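Local coordinates for protein arginyl-trna synthetase (Thermus thermophilus, PDB 1IQ0) that probably charges tRNA(Arg) with L-arginine at the expense of ATP, as a monomeric class I aminoacyl-tRNA synthetase, at residues Y475-A480 and I586-V591. Residues are numbered along the deposited sequence; the frame is centred on the assembly and turned at random.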
loop_
_atom_site.group_PDB
_atom_site.type_symbol
_atom_site.label_atom_id
_atom_site.label_comp_id
_atom_site.label_asym_id
_atom_site.label_seq_id
_atom_site.Cartn_x
_atom_site.Cartn_y
_atom_site.Cartn_z
ATOM N N TYR A 475 2.188 -12.596 -17.083
ATOM C CA TYR A 475 2.136 -13.571 -18.170
ATOM C C TYR A 475 0.726 -14.146 -18.345
ATOM O O TYR A 475 0.270 -14.360 -19.467
ATOM C CB TYR A 475 3.128 -14.709 -17.914
ATOM C CG TYR A 475 3.278 -15.628 -19.102
ATOM C CD1 TYR A 475 3.905 -15.190 -20.270
ATOM C CD2 TYR A 475 2.753 -16.921 -19.080
ATOM C CE1 TYR A 475 4.005 -16.014 -21.387
ATOM C CE2 TYR A 475 2.845 -17.754 -20.194
ATOM C CZ TYR A 475 3.472 -17.294 -21.344
ATOM O OH TYR A 475 3.559 -18.109 -22.450
ATOM N N ALA A 476 0.043 -14.398 -17.236
ATOM C CA ALA A 476 -1.317 -14.919 -17.291
ATOM C C ALA A 476 -2.206 -13.882 -17.979
ATOM O O ALA A 476 -3.103 -14.233 -18.747
ATOM C CB ALA A 476 -1.829 -15.211 -15.874
ATOM N N HIS A 477 -1.951 -12.603 -17.707
ATOM C CA HIS A 477 -2.724 -11.539 -18.335
ATOM C C HIS A 477 -2.456 -11.486 -19.835
ATOM O O HIS A 477 -3.387 -11.355 -20.632
ATOM C CB HIS A 477 -2.389 -10.171 -17.730
ATOM C CG HIS A 477 -2.992 -9.024 -18.483
ATOM N ND1 HIS A 477 -2.388 -8.456 -19.584
ATOM C CD2 HIS A 477 -4.179 -8.385 -18.335
ATOM C CE1 HIS A 477 -3.173 -7.518 -20.082
ATOM N NE2 HIS A 477 -4.267 -7.455 -19.342
ATOM N N ALA A 478 -1.182 -11.572 -20.213
ATOM C CA ALA A 478 -0.806 -11.521 -21.623
ATOM C C ALA A 478 -1.351 -12.730 -22.392
ATOM O O ALA A 478 -1.763 -12.606 -23.538
ATOM C CB ALA A 478 0.728 -11.444 -21.763
ATOM N N ARG A 479 -1.358 -13.894 -21.753
ATOM C CA ARG A 479 -1.872 -15.104 -22.386
ATOM C C ARG A 479 -3.371 -14.940 -22.666
ATOM O O ARG A 479 -3.838 -15.222 -23.764
ATOM C CB ARG A 479 -1.653 -16.312 -21.472
ATOM C CG ARG A 479 -1.999 -17.659 -22.105
ATOM C CD ARG A 479 -0.747 -18.395 -22.574
ATOM N NE ARG A 479 -0.514 -19.634 -21.831
ATOM C CZ ARG A 479 -0.379 -19.708 -20.510
ATOM N NH1 ARG A 479 -0.452 -18.608 -19.767
ATOM N NH2 ARG A 479 -0.168 -20.882 -19.926
ATOM N N ALA A 480 -4.120 -14.486 -21.666
ATOM C CA ALA A 480 -5.559 -14.292 -21.821
ATOM C C ALA A 480 -5.834 -13.252 -22.902
ATOM O O ALA A 480 -6.706 -13.438 -23.752
ATOM C CB ALA A 480 -6.175 -13.840 -20.496
ATOM N N ILE A 586 1.635 -2.231 -10.907
ATOM C CA ILE A 586 2.261 -3.090 -11.900
ATOM C C ILE A 586 1.587 -3.010 -13.274
ATOM O O ILE A 586 0.375 -3.159 -13.392
ATOM C CB ILE A 586 2.248 -4.555 -11.403
ATOM C CG1 ILE A 586 3.015 -4.644 -10.079
ATOM C CG2 ILE A 586 2.854 -5.479 -12.457
ATOM C CD1 ILE A 586 2.816 -5.935 -9.333
ATOM N N PRO A 587 2.369 -2.746 -14.332
ATOM C CA PRO A 587 1.783 -2.666 -15.672
ATOM C C PRO A 587 1.405 -4.063 -16.190
ATOM O O PRO A 587 1.936 -5.072 -15.722
ATOM C CB PRO A 587 2.887 -1.999 -16.488
ATOM C CG PRO A 587 4.137 -2.463 -15.800
ATOM C CD PRO A 587 3.780 -2.325 -14.347
ATOM N N ALA A 588 0.477 -4.116 -17.142
ATOM C CA ALA A 588 0.011 -5.388 -17.689
ATOM C C ALA A 588 0.326 -5.543 -19.170
ATOM O O ALA A 588 -0.482 -5.187 -20.020
ATOM C CB ALA A 588 -1.486 -5.520 -17.467
ATOM N N PRO A 589 1.508 -6.090 -19.494
ATOM C CA PRO A 589 1.954 -6.305 -20.876
ATOM C C PRO A 589 0.960 -7.159 -21.661
ATOM O O PRO A 589 0.512 -8.198 -21.176
ATOM C CB PRO A 589 3.294 -7.019 -20.701
ATOM C CG PRO A 589 3.767 -6.559 -19.362
ATOM C CD PRO A 589 2.512 -6.596 -18.541
ATOM N N GLU A 590 0.612 -6.717 -22.866
ATOM C CA GLU A 590 -0.322 -7.466 -23.704
ATOM C C GLU A 590 0.426 -8.570 -24.440
ATOM O O GLU A 590 -0.110 -9.657 -24.664
ATOM C CB GLU A 590 -0.988 -6.549 -24.732
ATOM C CG GLU A 590 -1.724 -5.360 -24.144
ATOM C CD GLU A 590 -2.517 -4.595 -25.190
ATOM O OE1 GLU A 590 -2.035 -4.484 -26.335
ATOM O OE2 GLU A 590 -3.616 -4.098 -24.865
ATOM N N VAL A 591 1.671 -8.282 -24.809
ATOM C CA VAL A 591 2.498 -9.239 -25.532
ATOM C C VAL A 591 3.728 -9.662 -24.728
ATOM O O VAL A 591 4.524 -8.823 -24.305
ATOM C CB VAL A 591 2.971 -8.646 -26.877
ATOM C CG1 VAL A 591 3.733 -9.701 -27.677
ATOM C CG2 VAL A 591 1.776 -8.126 -27.663
#
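His477 meets the C-terminal tail with both the face and the edge of its imidazole. The nonpolar contact is a CH-pi contact: the methyl of Ala588 sits over the middle of the ring, CB 3.7 Å from the centroid and only 9° off the ring normal. A side chain as short as alanine lets the tail backbone come this close to a flat ring. The polar contact uses the ring's edge, where ND1 of His477 donates a weak, in-plane hydrogen bond to Pro589 O at 3.3 Å, bent to 151°. With CG anti to the backbone N (chi1 171°), the ring extends from the helix toward the tail. On its other nitrogen, NE2 has a weak hydrogen bond with Gln574 OE1, so two weak bonds, at separate points on the ring's edge, probably limit its rotation, a role suited to histidine.

Beside it, Ala478 brings the helix and tail together, its CA 4.6 Å from that of Glu590. Its CB lies against two successive carbonyl oxygens, 3.3 Å from Pro589 O and 3.5 Å from Glu590 O; a methyl is small enough for so close an approach. Pro589 lends mainly its carbonyl, while the exposed Glu590 side chain starts away from segment 475-480 and touches His481.

Gln474, just before Tyr475, binds the Pro587 carbonyl, and Arg485, further along, that of Glu590. The contact thus lays the chain's last residues, following helix 562-583, against helix 470-487 in the helical DALR anticodon-binding domain; Ala476 and Ala480 of that helix pack instead on helices 525-544 and 562-583.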